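Local structure of flavin-dependent monooxygenase, oxygenase subunit HsaA (Rhodococcus sp., 2RFQ) at residues A[97-101]-A[218-224]; A[100-106]-A[204-208]. The protein catalyses the FMNH2-dependent ortho-hydroxylation of the secosteroid phenol 3-HSA to the catechol 3,4-DHSA during bacterial breakdown of cholesterol. One frame throughout, in Å; residues are numbered along the deposited sequence.

Interaction 1 of 2, residues A[97-101]-A[218-224]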
loop_
_atom_site.group_PDB
_atom_site.type_symbol
_atom_site.label_atom_id
_atom_site.label_comp_id
_atom_site.label_asym_id
_atom_site.label_seq_id
_atom_site.Cartn_x
_atom_site.Cartn_y
_atom_site.Cartn_z
ATOM N N ALA A 97 35.157 9.971 20.539
ATOM C CA ALA A 97 35.294 11.323 21.094
ATOM C C ALA A 97 34.670 11.449 22.482
ATOM O O ALA A 97 34.991 12.380 23.213
ATOM C CB ALA A 97 34.647 12.330 20.159
ATOM N N LEU A 98 33.751 10.527 22.804
ATOM C CA LEU A 98 33.035 10.546 24.071
ATOM C C LEU A 98 33.760 9.744 25.149
ATOM O O LEU A 98 33.515 9.954 26.341
ATOM C CB LEU A 98 31.592 10.042 23.909
ATOM C CG LEU A 98 30.712 10.724 22.847
ATOM C CD1 LEU A 98 29.384 9.980 22.685
ATOM C CD2 LEU A 98 30.458 12.150 23.243
ATOM N N PHE A 99 34.659 8.845 24.738
ATOM C CA PHE A 99 35.454 8.081 25.695
ATOM C C PHE A 99 36.456 9.018 26.378
ATOM O O PHE A 99 36.679 10.157 25.939
ATOM C CB PHE A 99 36.234 6.937 25.024
ATOM C CG PHE A 99 35.412 5.697 24.725
ATOM C CD1 PHE A 99 35.665 4.490 25.394
ATOM C CD2 PHE A 99 34.437 5.718 23.720
ATOM C CE1 PHE A 99 34.933 3.314 25.067
ATOM C CE2 PHE A 99 33.701 4.556 23.402
ATOM C CZ PHE A 99 33.958 3.355 24.063
ATOM N N SER A 100 37.077 8.513 27.437
ATOM C CA SER A 100 38.106 9.271 28.149
ATOM C C SER A 100 39.200 9.734 27.187
ATOM O O SER A 100 39.491 9.065 26.164
ATOM C CB SER A 100 38.722 8.396 29.248
ATOM O OG SER A 100 39.493 7.354 28.660
ATOM N N GLN A 101 39.834 10.855 27.537
ATOM C CA GLN A 101 40.969 11.348 26.784
ATOM C C GLN A 101 42.035 10.259 26.649
ATOM O O GLN A 101 42.676 10.124 25.596
ATOM C CB GLN A 101 41.561 12.584 27.479
ATOM C CG GLN A 101 42.811 13.123 26.816
ATOM C CD GLN A 101 42.537 13.826 25.498
ATOM O OE1 GLN A 101 41.450 14.366 25.276
ATOM N NE2 GLN A 101 43.540 13.825 24.610
ATOM N N ALA A 218 29.661 11.952 29.598
ATOM C CA ALA A 218 30.755 11.180 28.990
ATOM C C ALA A 218 32.045 11.972 29.165
ATOM O O ALA A 218 32.040 13.196 28.964
ATOM C CB ALA A 218 30.489 10.888 27.511
ATOM N N PRO A 219 33.141 11.295 29.570
ATOM C CA PRO A 219 34.367 12.018 29.933
ATOM C C PRO A 219 35.047 12.758 28.779
ATOM O O PRO A 219 35.771 13.729 29.026
ATOM C CB PRO A 219 35.295 10.913 30.482
ATOM C CG PRO A 219 34.779 9.654 29.908
ATOM C CD PRO A 219 33.288 9.843 29.769
ATOM N N GLY A 220 34.821 12.302 27.542
ATOM C CA GLY A 220 35.441 12.931 26.351
ATOM C C GLY A 220 34.924 14.329 26.068
ATOM O O GLY A 220 35.573 15.103 25.351
ATOM N N LEU A 221 33.750 14.649 26.610
ATOM C CA LEU A 221 33.125 15.960 26.396
ATOM C C LEU A 221 33.912 17.087 27.050
ATOM O O LEU A 221 33.727 18.254 26.706
ATOM C CB LEU A 221 31.693 15.982 26.934
ATOM C CG LEU A 221 30.683 15.062 26.244
ATOM C CD1 LEU A 221 29.359 15.209 26.955
ATOM C CD2 LEU A 221 30.557 15.386 24.757
ATOM N N GLU A 222 34.781 16.746 27.997
ATOM C CA GLU A 222 35.524 17.785 28.725
ATOM C C GLU A 222 36.446 18.536 27.764
ATOM O O GLU A 222 36.479 19.771 27.746
ATOM C CB GLU A 222 36.320 17.176 29.883
ATOM C CG GLU A 222 37.083 18.218 30.687
ATOM C CD GLU A 222 37.979 17.619 31.784
ATOM O OE1 GLU A 222 38.119 16.372 31.864
ATOM O OE2 GLU A 222 38.569 18.414 32.550
ATOM N N ARG A 223 37.164 17.778 26.941
ATOM C CA ARG A 223 38.064 18.364 25.951
ATOM C C ARG A 223 37.433 18.462 24.561
ATOM O O ARG A 223 37.761 19.361 23.799
ATOM C CB ARG A 223 39.397 17.598 25.918
ATOM C CG ARG A 223 40.181 17.725 27.224
ATOM C CD ARG A 223 41.629 17.258 27.108
ATOM N NE ARG A 223 42.204 17.603 25.805
ATOM C CZ ARG A 223 43.501 17.575 25.514
ATOM N NH1 ARG A 223 44.387 17.223 26.443
ATOM N NH2 ARG A 223 43.910 17.916 24.294
ATOM N N ASN A 224 36.533 17.532 24.225
ATOM C CA ASN A 224 35.881 17.573 22.919
ATOM C C ASN A 224 34.546 18.310 23.045
ATOM O O ASN A 224 33.493 17.702 23.251
ATOM C CB ASN A 224 35.718 16.160 22.343
ATOM C CG ASN A 224 37.056 15.481 22.080
ATOM O OD1 ASN A 224 38.013 16.126 21.654
ATOM N ND2 ASN A 224 37.124 14.171 22.321
HETATM O O HOH W 1 38.636 14.147 25.181
#

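Interaction 2 of 2, residues A[100-106]-A[204-208]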
loop_
_atom_site.group_PDB
_atom_site.type_symbol
_atom_site.label_atom_id
_atom_site.label_comp_id
_atom_site.label_asym_id
_atom_site.label_seq_id
_atom_site.Cartn_x
_atom_site.Cartn_y
_atom_site.Cartn_z
ATOM N N SER A 100 37.077 8.513 27.437
ATOM C CA SER A 100 38.106 9.271 28.149
ATOM C C SER A 100 39.200 9.734 27.187
ATOM O O SER A 100 39.491 9.065 26.164
ATOM C CB SER A 100 38.722 8.396 29.248
ATOM O OG SER A 100 39.493 7.354 28.660
ATOM N N GLN A 101 39.834 10.855 27.537
ATOM C CA GLN A 101 40.969 11.348 26.784
ATOM C C GLN A 101 42.035 10.259 26.649
ATOM O O GLN A 101 42.676 10.124 25.596
ATOM C CB GLN A 101 41.561 12.584 27.479
ATOM C CG GLN A 101 42.811 13.123 26.816
ATOM C CD GLN A 101 42.537 13.826 25.498
ATOM O OE1 GLN A 101 41.450 14.366 25.276
ATOM N NE2 GLN A 101 43.540 13.825 24.610
ATOM N N GLN A 102 42.216 9.469 27.707
ATOM C CA GLN A 102 43.253 8.436 27.702
ATOM C C GLN A 102 42.941 7.368 26.670
ATOM O O GLN A 102 43.834 6.902 25.969
ATOM C CB GLN A 102 43.396 7.817 29.092
ATOM C CG GLN A 102 44.540 6.828 29.217
ATOM C CD GLN A 102 44.588 6.192 30.619
ATOM O OE1 GLN A 102 43.927 6.664 31.563
ATOM N NE2 GLN A 102 45.374 5.127 30.763
ATOM N N ALA A 103 41.664 6.992 26.563
ATOM C CA ALA A 103 41.244 6.009 25.548
ATOM C C ALA A 103 41.497 6.541 24.126
ATOM O O ALA A 103 42.005 5.824 23.258
ATOM C CB ALA A 103 39.772 5.659 25.725
ATOM N N GLN A 104 41.179 7.811 23.896
ATOM C CA GLN A 104 41.455 8.420 22.578
ATOM C C GLN A 104 42.949 8.445 22.277
ATOM O O GLN A 104 43.358 8.185 21.157
ATOM C CB GLN A 104 40.912 9.841 22.516
ATOM C CG GLN A 104 39.407 9.935 22.651
ATOM C CD GLN A 104 38.967 11.362 22.897
ATOM O OE1 GLN A 104 39.289 12.258 22.116
ATOM N NE2 GLN A 104 38.274 11.586 24.017
ATOM N N GLU A 105 43.762 8.754 23.289
ATOM C CA GLU A 105 45.208 8.711 23.144
ATOM C C GLU A 105 45.679 7.277 22.821
ATOM O O GLU A 105 46.538 7.075 21.959
ATOM C CB GLU A 105 45.891 9.254 24.408
ATOM C CG GLU A 105 47.423 9.125 24.390
ATOM C CD GLU A 105 48.124 10.124 23.472
ATOM O OE1 GLU A 105 47.562 11.213 23.198
ATOM O OE2 GLU A 105 49.264 9.821 23.033
ATOM N N ASP A 106 45.106 6.279 23.496
ATOM C CA ASP A 106 45.424 4.873 23.183
ATOM C C ASP A 106 45.242 4.540 21.709
ATOM O O ASP A 106 46.077 3.865 21.109
ATOM C CB ASP A 106 44.584 3.914 24.032
ATOM C CG ASP A 106 44.964 3.923 25.504
ATOM O OD1 ASP A 106 46.023 4.459 25.875
ATOM O OD2 ASP A 106 44.179 3.370 26.292
ATOM N N THR A 204 39.290 0.207 32.915
ATOM C CA THR A 204 38.210 1.159 33.187
ATOM C C THR A 204 38.129 2.303 32.181
ATOM O O THR A 204 37.042 2.629 31.681
ATOM C CB THR A 204 38.356 1.739 34.606
ATOM O OG1 THR A 204 38.307 0.658 35.540
ATOM C CG2 THR A 204 37.238 2.737 34.901
ATOM N N HIS A 205 39.272 2.908 31.863
ATOM C CA HIS A 205 39.260 4.093 30.988
ATOM C C HIS A 205 38.814 3.789 29.558
ATOM O O HIS A 205 38.494 4.702 28.809
ATOM C CB HIS A 205 40.614 4.830 31.017
ATOM C CG HIS A 205 41.701 4.147 30.247
ATOM N ND1 HIS A 205 42.498 3.159 30.789
ATOM C CD2 HIS A 205 42.140 4.326 28.978
ATOM C CE1 HIS A 205 43.370 2.752 29.886
ATOM N NE2 HIS A 205 43.176 3.448 28.778
ATOM N N ARG A 206 38.798 2.508 29.208
ATOM C CA ARG A 206 38.399 2.072 27.867
ATOM C C ARG A 206 36.954 1.542 27.820
ATOM O O ARG A 206 36.565 0.837 26.884
ATOM C CB ARG A 206 39.374 1.006 27.366
ATOM C CG ARG A 206 40.752 1.558 27.034
ATOM C CD ARG A 206 41.536 0.492 26.289
ATOM N NE ARG A 206 42.956 0.830 26.185
ATOM C CZ ARG A 206 43.906 -0.081 25.995
ATOM N NH1 ARG A 206 43.587 -1.372 25.898
ATOM N NH2 ARG A 206 45.180 0.290 25.905
ATOM N N VAL A 207 36.147 1.914 28.812
ATOM C CA VAL A 207 34.747 1.481 28.844
ATOM C C VAL A 207 33.830 2.685 29.041
ATOM O O VAL A 207 34.088 3.531 29.895
ATOM C CB VAL A 207 34.525 0.427 29.962
ATOM C CG1 VAL A 207 33.055 -0.001 30.020
ATOM C CG2 VAL A 207 35.421 -0.764 29.711
ATOM N N LEU A 208 32.775 2.776 28.226
ATOM C CA LEU A 208 31.890 3.941 28.285
ATOM C C LEU A 208 30.431 3.530 28.367
ATOM O O LEU A 208 29.944 2.799 27.509
ATOM C CB LEU A 208 32.082 4.822 27.050
ATOM C CG LEU A 208 31.191 6.073 26.949
ATOM C CD1 LEU A 208 31.419 7.054 28.090
ATOM C CD2 LEU A 208 31.442 6.776 25.618
HETATM O O HOH W 2 36.053 6.128 28.576
#

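Interaction 1 of 2, residues A[97-101]-A[218-224]
Leu98 and Gly220 bring the two backbones together, their CA atoms 4.1 Å apart, with Gly220 N donating to Leu98 O (2.9 Å). In this acyl-CoA dehydrogenase-like fold, the loop between helices 80-96 and 101-108 here meets the turn of 218-224, whose residues 219-223 have helical backbone angles. Glycine at 220 fits the closeness: a CB would collide with Ala97 O, which its CA already meets in a CA-H...O contact of 3.2 Å. The turn ends with Asn224 ND2 donating almost straight (167°) to an in-plane lone pair of Ala97 O, the oxygen lying in the plane of the Asn224 amide. Beside this polar seam, Leu98 and Leu221 run side by side and touch through their CD2 atoms. Gln101 has CG anti to its own N (chi1 176°) and a bend at chi2, which lays its amide over the Arg223 guanidinium, the planes 17° apart; Gln57 OE1 receives its NE2. A leucine here would probably leave water 1 and Gln57 OE1 without their amide partner and lose the flat stacking on Arg223. Water 1 donates to both Gln101 OE1 (2.8 Å) and Gly220 O (3.2 Å).

Interaction 2 of 2, residues A[100-106]-A[204-208]
The His205 imidazole is sandwiched, with the Gln102 amide on one face and CG of Arg206 against the opposite face, 3.4 Å above the plane and offset toward the rim. Gln102, extended beyond CG, stacks its amide 10° from parallel to the ring; NE2 lies towards the rim, 3.2 Å from His205 CE1, while Gln102 CG makes a CH-pi contact 3.8 Å from the centroid of the His205 ring. At the ring edge sit Ala103 CA and the Asp106 carboxylate. His205 NE2 donates to Asp106 OD2 (2.7 Å, 163°), arriving on the syn side with the oxygen close to the ring plane. The same OD2 lies in the guanidinium plane of Arg206 and accepts from NE at 2.8 Å, this time from above the carboxylate plane; a longer, weak bond from NH2 completes the salt bridge. The carboxylate and guanidinium planes are nearly perpendicular. At the start of helix 101-108, the N-cap Ser100 OG accepts from Ala103 N and donates to His205 O (2.8 Å); its chi1 of 69°, placing OG between N and the carbonyl carbon, suits both roles. Water 2 joins Ser100 N to the same His205 O. Two donors on one oxygen would help keep Asp106 ionised; its charge would probably favour a protonated His205, an effect that nearby Arg206 would partly offset.

Interactions 1 and 2, centres about 8 Å apart, start from the same run of chain and share Ser100 and Gln101: residues 97-101 meet the 218-224 turn, and the helix that follows meets 204-208. Gln104 ties them together, its NE2 probably hydrogen-bonded to Phe99 O (2.9 Å) and its OE1 probably to Asn224 ND2 (2.9 Å). Phe99 CE1 also packs 3.5 Å from Arg206 O. Together they join the helical N-terminal region to strand 207-209 of the beta-sheet and the loop leading to helix 233-266. Interaction 2 lies away from the annotated sites; in interaction 1, the Phe99 side chain is about 7 Å from that of Tyr120, an FMN-binding residue by similarity.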